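Myosin-I heavy chain (Dictyostelium discoideum, PDB 5EJY) is an actin-based motor with ATPase activity that acts in early phagocytosis and in adhesion, this chain being the first MyTH4-FERM unit of its tail. Local coordinates at residues 435-440 against 447-452; 410-415 against 429-434; 453-458 against 467-472. All coordinates share one frame; numbering follows the deposited sequence.

Interaction 1: 435-440 against 447-452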
ATOM      1  N   GLY A 435      11.972 -11.025 -22.374  1.00 31.89           N
ATOM      2  CA  GLY A 435      11.968  -9.683 -22.928  1.00 32.01           C
ATOM      3  C   GLY A 435      10.697  -8.880 -22.731  1.00 30.91           C
ATOM      4  O   GLY A 435       9.739  -9.327 -22.088  1.00 29.30           O
ATOM      5  N   ILE A 436      10.715  -7.665 -23.271  1.00 26.68           N
ATOM      6  CA  ILE A 436       9.557  -6.790 -23.271  1.00 25.35           C
ATOM      7  C   ILE A 436       8.810  -6.969 -24.575  1.00 32.47           C
ATOM      8  O   ILE A 436       9.228  -6.472 -25.621  1.00 30.29           O
ATOM      9  CB  ILE A 436       9.977  -5.321 -23.123  1.00 29.33           C
ATOM     10  CG1 ILE A 436      10.827  -5.147 -21.858  1.00 28.09           C
ATOM     11  CG2 ILE A 436       8.741  -4.428 -23.082  1.00 28.16           C
ATOM     12  CD1 ILE A 436      11.550  -3.826 -21.773  1.00 29.13           C
ATOM     13  N   ASN A 437       7.695  -7.674 -24.510  1.00 26.68           N
ATOM     14  CA  ASN A 437       6.982  -8.066 -25.712  1.00 31.63           C
ATOM     15  C   ASN A 437       5.819  -7.155 -26.078  1.00 32.60           C
ATOM     16  O   ASN A 437       4.928  -6.889 -25.273  1.00 26.34           O
ATOM     17  CB  ASN A 437       6.531  -9.521 -25.583  1.00 31.60           C
ATOM     18  CG  ASN A 437       7.678 -10.437 -25.210  1.00 37.90           C
ATOM     19  OD1 ASN A 437       8.598 -10.633 -26.002  1.00 38.47           O
ATOM     20  ND2 ASN A 437       7.648 -10.981 -23.991  1.00 34.09           N
ATOM     21  N   ILE A 438       5.843  -6.663 -27.306  1.00 30.28           N
ATOM     22  CA  ILE A 438       4.749  -5.862 -27.812  1.00 27.77           C
ATOM     23  C   ILE A 438       3.732  -6.804 -28.419  1.00 30.69           C
ATOM     24  O   ILE A 438       4.042  -7.564 -29.346  1.00 30.88           O
ATOM     25  CB  ILE A 438       5.238  -4.844 -28.882  1.00 27.34           C
ATOM     26  CG1 ILE A 438       6.286  -3.904 -28.269  1.00 30.08           C
ATOM     27  CG2 ILE A 438       4.062  -4.057 -29.425  1.00 24.40           C
ATOM     28  CD1 ILE A 438       7.075  -3.053 -29.293  1.00 28.36           C
ATOM     29  N   TYR A 439       2.510  -6.729 -27.908  1.00 25.23           N
ATOM     30  CA  TYR A 439       1.466  -7.667 -28.255  1.00 27.62           C
ATOM     31  C   TYR A 439       0.245  -6.909 -28.730  1.00 26.93           C
ATOM     32  O   TYR A 439      -0.109  -5.867 -28.176  1.00 26.90           O
ATOM     33  CB  TYR A 439       1.122  -8.500 -27.023  1.00 25.57           C
ATOM     34  CG  TYR A 439      -0.032  -9.456 -27.175  1.00 28.54           C
ATOM     35  CD1 TYR A 439       0.161 -10.723 -27.706  1.00 33.11           C
ATOM     36  CD2 TYR A 439      -1.305  -9.111 -26.745  1.00 27.64           C
ATOM     37  CE1 TYR A 439      -0.883 -11.613 -27.826  1.00 30.30           C
ATOM     38  CE2 TYR A 439      -2.354  -9.994 -26.854  1.00 28.93           C
ATOM     39  CZ  TYR A 439      -2.139 -11.246 -27.396  1.00 31.75           C
ATOM     40  OH  TYR A 439      -3.183 -12.137 -27.517  1.00 32.83           O
ATOM     41  N   ASP A 440      -0.398  -7.422 -29.771  1.00 27.36           N
ATOM     42  CA  ASP A 440      -1.589  -6.769 -30.292  1.00 28.53           C
ATOM     43  C   ASP A 440      -2.823  -7.543 -29.876  1.00 28.86           C
ATOM     44  O   ASP A 440      -3.079  -8.633 -30.393  1.00 31.95           O
ATOM     45  CB  ASP A 440      -1.530  -6.678 -31.819  1.00 26.22           C
ATOM     46  CG  ASP A 440      -2.681  -5.890 -32.394  1.00 33.74           C
ATOM     47  OD1 ASP A 440      -3.619  -5.561 -31.639  1.00 31.78           O
ATOM     48  OD2 ASP A 440      -2.651  -5.594 -33.608  1.00 37.12           O
ATOM     49  N   LEU A 447       4.198  -8.848 -31.692  1.00 33.54           N
ATOM     50  CA  LEU A 447       4.705  -8.047 -32.809  1.00 35.42           C
ATOM     51  C   LEU A 447       6.213  -7.875 -32.757  1.00 37.80           C
ATOM     52  O   LEU A 447       6.869  -7.807 -33.798  1.00 38.56           O
ATOM     53  CB  LEU A 447       4.027  -6.681 -32.834  1.00 29.02           C
ATOM     54  CG  LEU A 447       2.518  -6.682 -33.047  1.00 30.83           C
ATOM     55  CD1 LEU A 447       2.019  -5.253 -33.065  1.00 31.25           C
ATOM     56  CD2 LEU A 447       2.140  -7.413 -34.338  1.00 32.52           C
ATOM     57  N   GLU A 448       6.764  -7.812 -31.548  1.00 31.75           N
ATOM     58  CA  GLU A 448       8.185  -7.553 -31.375  1.00 31.36           C
ATOM     59  C   GLU A 448       8.618  -7.924 -29.976  1.00 36.06           C
ATOM     60  O   GLU A 448       7.840  -7.794 -29.035  1.00 33.91           O
ATOM     61  CB  GLU A 448       8.473  -6.067 -31.625  1.00 36.58           C
ATOM     62  CG  GLU A 448       9.943  -5.705 -31.630  1.00 36.54           C
ATOM     63  CD  GLU A 448      10.216  -4.409 -32.387  1.00 47.56           C
ATOM     64  OE1 GLU A 448       9.430  -4.074 -33.304  1.00 42.16           O
ATOM     65  OE2 GLU A 448      11.212  -3.724 -32.055  1.00 49.01           O
ATOM     66  N   SER A 449       9.851  -8.402 -29.840  1.00 33.48           N
ATOM     67  CA  SER A 449      10.419  -8.689 -28.524  1.00 36.70           C
ATOM     68  C   SER A 449      11.545  -7.713 -28.227  1.00 36.78           C
ATOM     69  O   SER A 449      12.643  -7.821 -28.780  1.00 45.43           O
ATOM     70  CB  SER A 449      10.945 -10.124 -28.441  1.00 42.77           C
ATOM     71  OG  SER A 449      11.638 -10.333 -27.214  1.00 40.90           O
ATOM     72  N   VAL A 450      11.264  -6.749 -27.363  1.00 28.63           N
ATOM     73  CA  VAL A 450      12.227  -5.719 -27.022  1.00 25.63           C
ATOM     74  C   VAL A 450      13.159  -6.208 -25.919  1.00 28.88           C
ATOM     75  O   VAL A 450      12.716  -6.848 -24.960  1.00 28.41           O
ATOM     76  CB  VAL A 450      11.512  -4.416 -26.613  1.00 29.98           C
ATOM     77  CG1 VAL A 450      12.521  -3.352 -26.215  1.00 29.70           C
ATOM     78  CG2 VAL A 450      10.633  -3.925 -27.768  1.00 29.48           C
ATOM     79  N   LYS A 451      14.449  -5.924 -26.063  1.00 28.31           N
ATOM     80  CA  LYS A 451      15.464  -6.485 -25.162  1.00 32.39           C
ATOM     81  C   LYS A 451      15.715  -5.651 -23.908  1.00 27.87           C
ATOM     82  O   LYS A 451      15.907  -4.437 -23.993  1.00 29.10           O
ATOM     83  CB  LYS A 451      16.796  -6.638 -25.907  1.00 29.66           C
ATOM     84  CG  LYS A 451      16.761  -7.547 -27.126  1.00 33.57           C
ATOM     85  CD  LYS A 451      18.084  -7.424 -27.887  1.00 39.31           C
ATOM     86  CE  LYS A 451      17.978  -7.982 -29.301  1.00 45.30           C
ATOM     87  NZ  LYS A 451      17.564  -9.412 -29.296  1.00 44.40           N
ATOM     88  N   TYR A 452      15.769  -6.307 -22.751  1.00 28.46           N
ATOM     89  CA  TYR A 452      16.197  -5.637 -21.524  1.00 24.71           C
ATOM     90  C   TYR A 452      17.611  -5.105 -21.689  1.00 29.28           C
ATOM     91  O   TYR A 452      17.970  -4.075 -21.110  1.00 28.10           O
ATOM     92  CB  TYR A 452      16.142  -6.591 -20.315  1.00 26.46           C
ATOM     93  CG  TYR A 452      14.744  -7.046 -19.961  1.00 27.44           C
ATOM     94  CD1 TYR A 452      13.814  -6.158 -19.424  1.00 28.46           C
ATOM     95  CD2 TYR A 452      14.350  -8.362 -20.160  1.00 25.67           C
ATOM     96  CE1 TYR A 452      12.521  -6.578 -19.090  1.00 25.54           C
ATOM     97  CE2 TYR A 452      13.067  -8.782 -19.832  1.00 27.84           C
ATOM     98  CZ  TYR A 452      12.156  -7.882 -19.303  1.00 25.40           C
ATOM     99  OH  TYR A 452      10.878  -8.310 -18.994  1.00 24.85           O
TER
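The antiparallel hairpin of strands 435-440 and 445-450, in the PH/PTB-like third lobe of the FERM domain, pairs I436 with V450, N437 with S449 and I438 with E448. I436 and V450 form the hydrogen-bonded pair nearest the open end: I436 N donates to V450 O, and V450 N returns a bond to I436 O, each at 2.7 Å. I438 N then binds E448 O, whereas I438 O accepts a hydrogen bond from L447 N (2.7 Å); L447 and E448 thus both face I438 in a classic beta bulge. I436, I438 and V450 make an apolar patch on one face, with I438 CD1 reaching V450 CG2 at 4.0 Å across the strands; E448 shares this face, its CB beside I438 CD1 while its carboxylate leads away to Y423 OH. On the other face S449 OG makes at most a weak bond to N437 OD1, while N437 ND2 is held by A430 O. At G435 the backbone angles would push any CB against the preceding carbonyl, and S449 OG and V450 O crowd the same spot. The Y452 ring closes on G435 and I436: CG sits anti to its carbonyl carbon (chi1 -65°), I436 N lies over one ring face, CE1 meets I436 CG1 at 3.5 Å, and CE2 comes within 3.4 Å of G435 CA. With an alanine here, N432 O would probably lose its bond from the tyrosine hydroxyl and a gap would open beside G435 and I436. Strand 426-432 flanks 435-440 on the edge away from 445-450, placing I438 beside L429, and helix 484-499 covers the end of the hairpin, with I491 against I436 and S495 and L498 against Y452.

Interaction 2: 410-415 against 429-434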
ATOM      1  N   SER A 410       3.841 -10.540 -17.282  1.00 26.33           N
ATOM      2  CA  SER A 410       3.353  -9.366 -16.563  1.00 23.28           C
ATOM      3  C   SER A 410       2.749  -8.424 -17.604  1.00 24.32           C
ATOM      4  O   SER A 410       3.430  -8.023 -18.544  1.00 25.31           O
ATOM      5  CB  SER A 410       4.508  -8.667 -15.837  1.00 20.49           C
ATOM      6  OG  SER A 410       5.305  -9.593 -15.101  1.00 22.98           O
ATOM      7  N   LEU A 411       1.483  -8.066 -17.429  1.00 19.53           N
ATOM      8  CA  LEU A 411       0.731  -7.380 -18.472  1.00 22.06           C
ATOM      9  C   LEU A 411       0.568  -5.898 -18.171  1.00 28.31           C
ATOM     10  O   LEU A 411       0.292  -5.513 -17.030  1.00 23.25           O
ATOM     11  CB  LEU A 411      -0.647  -8.018 -18.630  1.00 24.67           C
ATOM     12  CG  LEU A 411      -0.662  -9.513 -18.952  1.00 25.87           C
ATOM     13  CD1 LEU A 411      -2.084  -9.990 -19.159  1.00 22.88           C
ATOM     14  CD2 LEU A 411       0.212  -9.799 -20.180  1.00 25.36           C
ATOM     15  N   VAL A 412       0.727  -5.072 -19.203  1.00 22.65           N
ATOM     16  CA  VAL A 412       0.559  -3.629 -19.078  1.00 21.95           C
ATOM     17  C   VAL A 412      -0.155  -3.093 -20.320  1.00 28.35           C
ATOM     18  O   VAL A 412       0.312  -3.295 -21.444  1.00 26.23           O
ATOM     19  CB  VAL A 412       1.918  -2.903 -18.944  1.00 24.89           C
ATOM     20  CG1 VAL A 412       1.705  -1.399 -18.756  1.00 26.24           C
ATOM     21  CG2 VAL A 412       2.734  -3.482 -17.786  1.00 27.99           C
ATOM     22  N   VAL A 413      -1.277  -2.414 -20.118  1.00 25.05           N
ATOM     23  CA  VAL A 413      -2.024  -1.814 -21.229  1.00 26.16           C
ATOM     24  C   VAL A 413      -1.390  -0.476 -21.606  1.00 26.87           C
ATOM     25  O   VAL A 413      -1.211   0.397 -20.751  1.00 25.97           O
ATOM     26  CB  VAL A 413      -3.506  -1.593 -20.860  1.00 30.11           C
ATOM     27  CG1 VAL A 413      -4.260  -0.886 -21.998  1.00 29.81           C
ATOM     28  CG2 VAL A 413      -4.173  -2.915 -20.511  1.00 27.64           C
ATOM     29  N   CYS A 414      -1.048  -0.315 -22.885  1.00 26.61           N
ATOM     30  CA  CYS A 414      -0.362   0.882 -23.334  1.00 22.86           C
ATOM     31  C   CYS A 414      -0.954   1.478 -24.608  1.00 26.05           C
ATOM     32  O   CYS A 414      -1.759   0.857 -25.306  1.00 24.44           O
ATOM     33  CB  CYS A 414       1.123   0.602 -23.603  1.00 26.92           C
ATOM     34  SG  CYS A 414       2.048  -0.059 -22.226  1.00 26.65           S
ATOM     35  N   GLU A 415      -0.517   2.692 -24.902  1.00 28.69           N
ATOM     36  CA  GLU A 415      -0.762   3.281 -26.209  1.00 28.97           C
ATOM     37  C   GLU A 415       0.430   4.143 -26.591  1.00 28.03           C
ATOM     38  O   GLU A 415       1.253   4.496 -25.747  1.00 27.06           O
ATOM     39  CB  GLU A 415      -2.061   4.083 -26.207  1.00 34.06           C
ATOM     40  CG  GLU A 415      -2.071   5.265 -25.264  1.00 42.26           C
ATOM     41  CD  GLU A 415      -3.470   5.826 -25.074  1.00 53.46           C
ATOM     42  OE1 GLU A 415      -4.417   5.022 -24.927  1.00 55.54           O
ATOM     43  OE2 GLU A 415      -3.623   7.066 -25.084  1.00 50.59           O
ATOM     44  N   LEU A 429       2.016  -4.378 -23.444  1.00 21.77           N
ATOM     45  CA  LEU A 429       3.367  -4.840 -23.166  1.00 21.46           C
ATOM     46  C   LEU A 429       3.248  -6.075 -22.287  1.00 27.27           C
ATOM     47  O   LEU A 429       2.644  -6.033 -21.210  1.00 25.70           O
ATOM     48  CB  LEU A 429       4.207  -3.764 -22.486  1.00 24.56           C
ATOM     49  CG  LEU A 429       4.565  -2.568 -23.370  1.00 26.35           C
ATOM     50  CD1 LEU A 429       5.500  -1.598 -22.653  1.00 22.94           C
ATOM     51  CD2 LEU A 429       5.212  -3.062 -24.672  1.00 26.50           C
ATOM     52  N   ALA A 430       3.784  -7.187 -22.769  1.00 21.78           N
ATOM     53  CA  ALA A 430       3.784  -8.423 -22.005  1.00 24.62           C
ATOM     54  C   ALA A 430       5.225  -8.717 -21.618  1.00 28.27           C
ATOM     55  O   ALA A 430       6.041  -9.066 -22.476  1.00 27.65           O
ATOM     56  CB  ALA A 430       3.197  -9.556 -22.843  1.00 24.26           C
ATOM     57  N   LEU A 431       5.557  -8.535 -20.339  1.00 26.11           N
ATOM     58  CA  LEU A 431       6.943  -8.698 -19.898  1.00 24.06           C
ATOM     59  C   LEU A 431       7.178 -10.046 -19.206  1.00 26.83           C
ATOM     60  O   LEU A 431       6.397 -10.476 -18.350  1.00 25.86           O
ATOM     61  CB  LEU A 431       7.392  -7.544 -18.986  1.00 23.02           C
ATOM     62  CG  LEU A 431       7.458  -6.131 -19.585  1.00 28.84           C
ATOM     63  CD1 LEU A 431       6.057  -5.563 -19.716  1.00 23.70           C
ATOM     64  CD2 LEU A 431       8.329  -5.217 -18.741  1.00 24.97           C
ATOM     65  N   ASN A 432       8.252 -10.719 -19.603  1.00 28.30           N
ATOM     66  CA  ASN A 432       8.647 -11.970 -18.966  1.00 27.38           C
ATOM     67  C   ASN A 432      10.165 -12.060 -19.002  1.00 27.81           C
ATOM     68  O   ASN A 432      10.830 -11.086 -19.376  1.00 26.89           O
ATOM     69  CB  ASN A 432       7.972 -13.170 -19.642  1.00 28.61           C
ATOM     70  CG  ASN A 432       8.258 -13.241 -21.135  1.00 34.51           C
ATOM     71  OD1 ASN A 432       9.293 -12.779 -21.595  1.00 32.69           O
ATOM     72  ND2 ASN A 432       7.337 -13.820 -21.890  1.00 39.19           N
ATOM     73  N   VAL A 433      10.730 -13.198 -18.612  1.00 24.21           N
ATOM     74  CA  VAL A 433      12.189 -13.314 -18.583  1.00 29.91           C
ATOM     75  C   VAL A 433      12.808 -13.240 -19.981  1.00 27.91           C
ATOM     76  O   VAL A 433      14.001 -12.992 -20.118  1.00 33.55           O
ATOM     77  CB  VAL A 433      12.658 -14.613 -17.883  1.00 34.50           C
ATOM     78  CG1 VAL A 433      12.251 -14.597 -16.400  1.00 29.79           C
ATOM     79  CG2 VAL A 433      12.102 -15.841 -18.612  1.00 35.51           C
ATOM     80  N   ASN A 434      11.992 -13.431 -21.013  1.00 32.68           N
ATOM     81  CA  ASN A 434      12.481 -13.405 -22.396  1.00 31.49           C
ATOM     82  C   ASN A 434      12.543 -12.028 -23.036  1.00 36.96           C
ATOM     83  O   ASN A 434      13.093 -11.882 -24.129  1.00 32.33           O
ATOM     84  CB  ASN A 434      11.621 -14.305 -23.277  1.00 37.13           C
ATOM     85  CG  ASN A 434      11.719 -15.746 -22.876  1.00 42.26           C
ATOM     86  OD1 ASN A 434      12.775 -16.197 -22.438  1.00 40.62           O
ATOM     87  ND2 ASN A 434      10.619 -16.478 -23.000  1.00 48.92           N
TER
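C414 and L429 meet at their side chains: SG points across the strand gap and rests on the branch of the leucine, 3.7 Å from L429 CG and 3.8 Å from L429 CD1. With CB directed at the neighbouring strand, a rotation that sets the sulfur anti to its own carbonyl carbon (chi1 -57°) brings SG onto L429. V412 faces the same side of the sheet as L429, with V412 CB 4.3 Å from L429 CB. V412 CG2 also stretches diagonally to L431 CD1 at 4.4 Å, so valine and leucines make one apolar surface. S410, paired with L431, ends that row with a polar group, and its OG is bonded to K292 O and Y494 OH. On the opposite face, the CD2 branch of L411 lies against A430 CB at 4.0 Å. These two faces belong to the first hairpin of the four-stranded antiparallel sheet in the FERM third lobe, where strand 410-415 is an outermost strand. Two hydrogen-bonded pairs knit it together. S410 and L431 exchange both N-H...O bonds at 2.8 Å; V412 and L429 also exchange two bonds, the one from V412 N to L429 O being 2.9 Å and the more bent (141° at the hydrogen). Between these pairs A430 CA comes within 3.5 Å of S410 O in a CA-H...O contact. Past the paired residues the chain leaves the strand through an Asx turn, N432 OD1 accepting from N434 N. Helix 484-499 packs beneath the V412 face, L490 touching S410 and V412 while I491 touches L431.

Interaction 3: 453-458 against 467-472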
ATOM      1  N   SER A 453      18.420  -5.803 -22.485  1.00 30.39           N
ATOM      2  CA  SER A 453      19.820  -5.416 -22.652  1.00 32.56           C
ATOM      3  C   SER A 453      19.973  -4.098 -23.415  1.00 32.59           C
ATOM      4  O   SER A 453      21.036  -3.478 -23.396  1.00 32.27           O
ATOM      5  CB  SER A 453      20.624  -6.527 -23.339  1.00 32.30           C
ATOM      6  OG  SER A 453      20.131  -6.773 -24.635  1.00 33.97           O
ATOM      7  N   ASN A 454      18.911  -3.665 -24.082  1.00 30.60           N
ATOM      8  CA  ASN A 454      18.947  -2.374 -24.760  1.00 32.21           C
ATOM      9  C   ASN A 454      18.525  -1.177 -23.911  1.00 37.94           C
ATOM     10  O   ASN A 454      18.685  -0.031 -24.331  1.00 38.14           O
ATOM     11  CB  ASN A 454      18.166  -2.432 -26.070  1.00 32.04           C
ATOM     12  CG  ASN A 454      18.934  -3.160 -27.143  1.00 31.37           C
ATOM     13  OD1 ASN A 454      20.166  -3.183 -27.107  1.00 33.62           O
ATOM     14  ND2 ASN A 454      18.232  -3.770 -28.080  1.00 32.96           N
ATOM     15  N   GLN A 455      18.019  -1.438 -22.707  1.00 33.18           N
ATOM     16  CA  GLN A 455      17.553  -0.352 -21.848  1.00 36.04           C
ATOM     17  C   GLN A 455      18.656   0.249 -20.981  1.00 43.66           C
ATOM     18  O   GLN A 455      19.576  -0.448 -20.553  1.00 42.14           O
ATOM     19  CB  GLN A 455      16.382  -0.815 -20.981  1.00 30.21           C
ATOM     20  CG  GLN A 455      15.341  -1.595 -21.758  1.00 27.97           C
ATOM     21  CD  GLN A 455      14.950  -0.888 -23.044  1.00 30.47           C
ATOM     22  OE1 GLN A 455      14.811   0.337 -23.072  1.00 30.17           O
ATOM     23  NE2 GLN A 455      14.784  -1.652 -24.114  1.00 27.86           N
ATOM     24  N   SER A 456      18.560   1.559 -20.752  1.00 44.87           N
ATOM     25  CA  SER A 456      19.448   2.253 -19.826  1.00 49.50           C
ATOM     26  C   SER A 456      19.296   1.654 -18.440  1.00 48.66           C
ATOM     27  O   SER A 456      18.180   1.501 -17.936  1.00 49.27           O
ATOM     28  CB  SER A 456      19.131   3.752 -19.788  1.00 49.64           C
ATOM     29  OG  SER A 456      19.837   4.390 -18.734  1.00 47.76           O
ATOM     30  N   GLN A 457      20.417   1.310 -17.821  1.00 50.68           N
ATOM     31  CA  GLN A 457      20.372   0.591 -16.553  1.00 56.23           C
ATOM     32  C   GLN A 457      20.117   1.496 -15.348  1.00 57.05           C
ATOM     33  O   GLN A 457      19.394   1.118 -14.423  1.00 57.12           O
ATOM     34  CB  GLN A 457      21.643  -0.239 -16.359  1.00 55.91           C
ATOM     35  CG  GLN A 457      21.685  -1.482 -17.231  1.00 54.35           C
ATOM     36  CD  GLN A 457      20.469  -2.366 -17.030  1.00 56.68           C
ATOM     37  OE1 GLN A 457      19.470  -2.233 -17.741  1.00 54.90           O
ATOM     38  N   GLN A 458      20.703   2.688 -15.363  1.00 50.67           N
ATOM     39  CA  GLN A 458      20.507   3.631 -14.269  1.00 57.43           C
ATOM     40  C   GLN A 458      19.798   4.906 -14.725  1.00 53.83           C
ATOM     41  O   GLN A 458      19.634   5.846 -13.949  1.00 57.44           O
ATOM     42  CB  GLN A 458      21.844   3.965 -13.597  1.00 61.44           C
ATOM     43  CG  GLN A 458      22.429   2.818 -12.776  1.00 54.54           C
ATOM     44  N   VAL A 467       6.642   5.521 -20.269  1.00 26.11           N
ATOM     45  CA  VAL A 467       8.005   5.031 -20.125  1.00 23.60           C
ATOM     46  C   VAL A 467       8.587   4.959 -21.532  1.00 24.17           C
ATOM     47  O   VAL A 467       7.941   4.470 -22.455  1.00 25.95           O
ATOM     48  CB  VAL A 467       8.065   3.636 -19.479  1.00 23.58           C
ATOM     49  CG1 VAL A 467       9.520   3.172 -19.335  1.00 24.48           C
ATOM     50  CG2 VAL A 467       7.374   3.648 -18.098  1.00 21.83           C
ATOM     51  N   SER A 468       9.809   5.440 -21.679  1.00 23.20           N
ATOM     52  CA  SER A 468      10.485   5.438 -22.968  1.00 27.34           C
ATOM     53  C   SER A 468      11.429   4.248 -23.082  1.00 24.63           C
ATOM     54  O   SER A 468      12.421   4.142 -22.359  1.00 29.89           O
ATOM     55  CB  SER A 468      11.220   6.760 -23.161  1.00 26.52           C
ATOM     56  OG  SER A 468      10.264   7.783 -23.380  1.00 28.23           O
ATOM     57  N   ILE A 469      11.088   3.342 -23.982  1.00 23.89           N
ATOM     58  CA  ILE A 469      11.802   2.085 -24.107  1.00 27.65           C
ATOM     59  C   ILE A 469      12.604   2.102 -25.401  1.00 30.16           C
ATOM     60  O   ILE A 469      12.097   2.517 -26.438  1.00 25.70           O
ATOM     61  CB  ILE A 469      10.807   0.925 -24.124  1.00 28.34           C
ATOM     62  CG1 ILE A 469      10.124   0.810 -22.749  1.00 31.69           C
ATOM     63  CG2 ILE A 469      11.487  -0.370 -24.499  1.00 35.63           C
ATOM     64  CD1 ILE A 469       8.651   0.497 -22.862  1.00 33.00           C
ATOM     65  N   ILE A 470      13.854   1.663 -25.332  1.00 29.28           N
ATOM     66  CA  ILE A 470      14.731   1.737 -26.500  1.00 31.76           C
ATOM     67  C   ILE A 470      14.631   0.471 -27.330  1.00 34.40           C
ATOM     68  O   ILE A 470      14.774  -0.650 -26.811  1.00 33.86           O
ATOM     69  CB  ILE A 470      16.190   1.965 -26.097  1.00 31.95           C
ATOM     70  CG1 ILE A 470      16.312   3.184 -25.187  1.00 37.72           C
ATOM     71  CG2 ILE A 470      17.080   2.132 -27.341  1.00 30.67           C
ATOM     72  CD1 ILE A 470      16.005   4.481 -25.872  1.00 35.05           C
ATOM     73  N   LEU A 471      14.381   0.648 -28.623  1.00 34.86           N
ATOM     74  CA  LEU A 471      14.322  -0.473 -29.551  1.00 35.64           C
ATOM     75  C   LEU A 471      15.709  -0.826 -30.099  1.00 29.78           C
ATOM     76  O   LEU A 471      16.688  -0.102 -29.883  1.00 32.33           O
ATOM     77  CB  LEU A 471      13.331  -0.175 -30.674  1.00 36.35           C
ATOM     78  CG  LEU A 471      11.993   0.325 -30.133  1.00 36.06           C
ATOM     79  CD1 LEU A 471      11.042   0.762 -31.244  1.00 35.07           C
ATOM     80  CD2 LEU A 471      11.345  -0.746 -29.246  1.00 34.81           C
ATOM     81  N   GLU A 472      15.795  -1.953 -30.792  1.00 34.14           N
ATOM     82  CA  GLU A 472      17.085  -2.441 -31.277  1.00 43.12           C
ATOM     83  C   GLU A 472      17.760  -1.447 -32.241  1.00 41.36           C
ATOM     84  O   GLU A 472      18.992  -1.364 -32.291  1.00 39.14           O
ATOM     85  CB  GLU A 472      16.923  -3.825 -31.922  1.00 46.15           C
ATOM     86  CG  GLU A 472      18.204  -4.408 -32.518  1.00 52.12           C
ATOM     87  CD  GLU A 472      19.317  -4.594 -31.492  1.00 53.10           C
ATOM     88  OE1 GLU A 472      19.045  -5.121 -30.392  1.00 53.25           O
ATOM     89  OE2 GLU A 472      20.473  -4.212 -31.789  1.00 62.99           O
TER
HETATM   90  O   HOH W   1      15.490  -3.445 -27.770  1.00 39.65           O
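Q455 lays its side-chain amide along the backbone of I470 and over I469 CG2, which lies 3.6 Å from Q455 NE2. The chain is bent at chi2 (-48°), which swings both amide atoms toward the strand. I470 N donates to Q455 OE1 at 2.8 Å in a nearly straight bond (171°) that lands on a lone pair of the amide oxygen; in return Q455 NE2 donates to I470 O at 2.9 Å, also on a lone pair. The same NE2 is bonded to K451 O. N454 works next to it. N454 ND2 donates to E472 OE1 at 2.8 Å, in the plane of the N454 amide but arriving from above the carboxylate plane, with the two planes 58° apart. ND2 also gives a bond to a water, which donates on to I470 O at 3.0 Å. K461 of strand 461-462 pairs with S468; two residues further on, the glutamine amide bonds the backbone N and O of I470. The chemistry is that of a side chain standing in for a peptide group: the amide pairs with I470 N and O much as a neighbouring peptide would, and the water gives the carbonyl a second bond.

Interactions 1 and 2 lie in one sheet, their centres about 8 Å apart, since strands 426-432 and 435-440 are neighbours in it: N437 O binds A430 N at 2.8 Å. Interaction 3 belongs to the second sheet of the lobe and to the loop leading into it; its centre is about 12 Å from that of interaction 1 and 14 Å from that of interaction 2. Apolar side chains join the sheets, V450 CG2 meeting L471 CD2 at 3.6 Å and L429 CD1 meeting I469 CD1 at 3.8 Å. Segment 447-452 runs directly into 453-458, carrying the chain from the first sheet to the second.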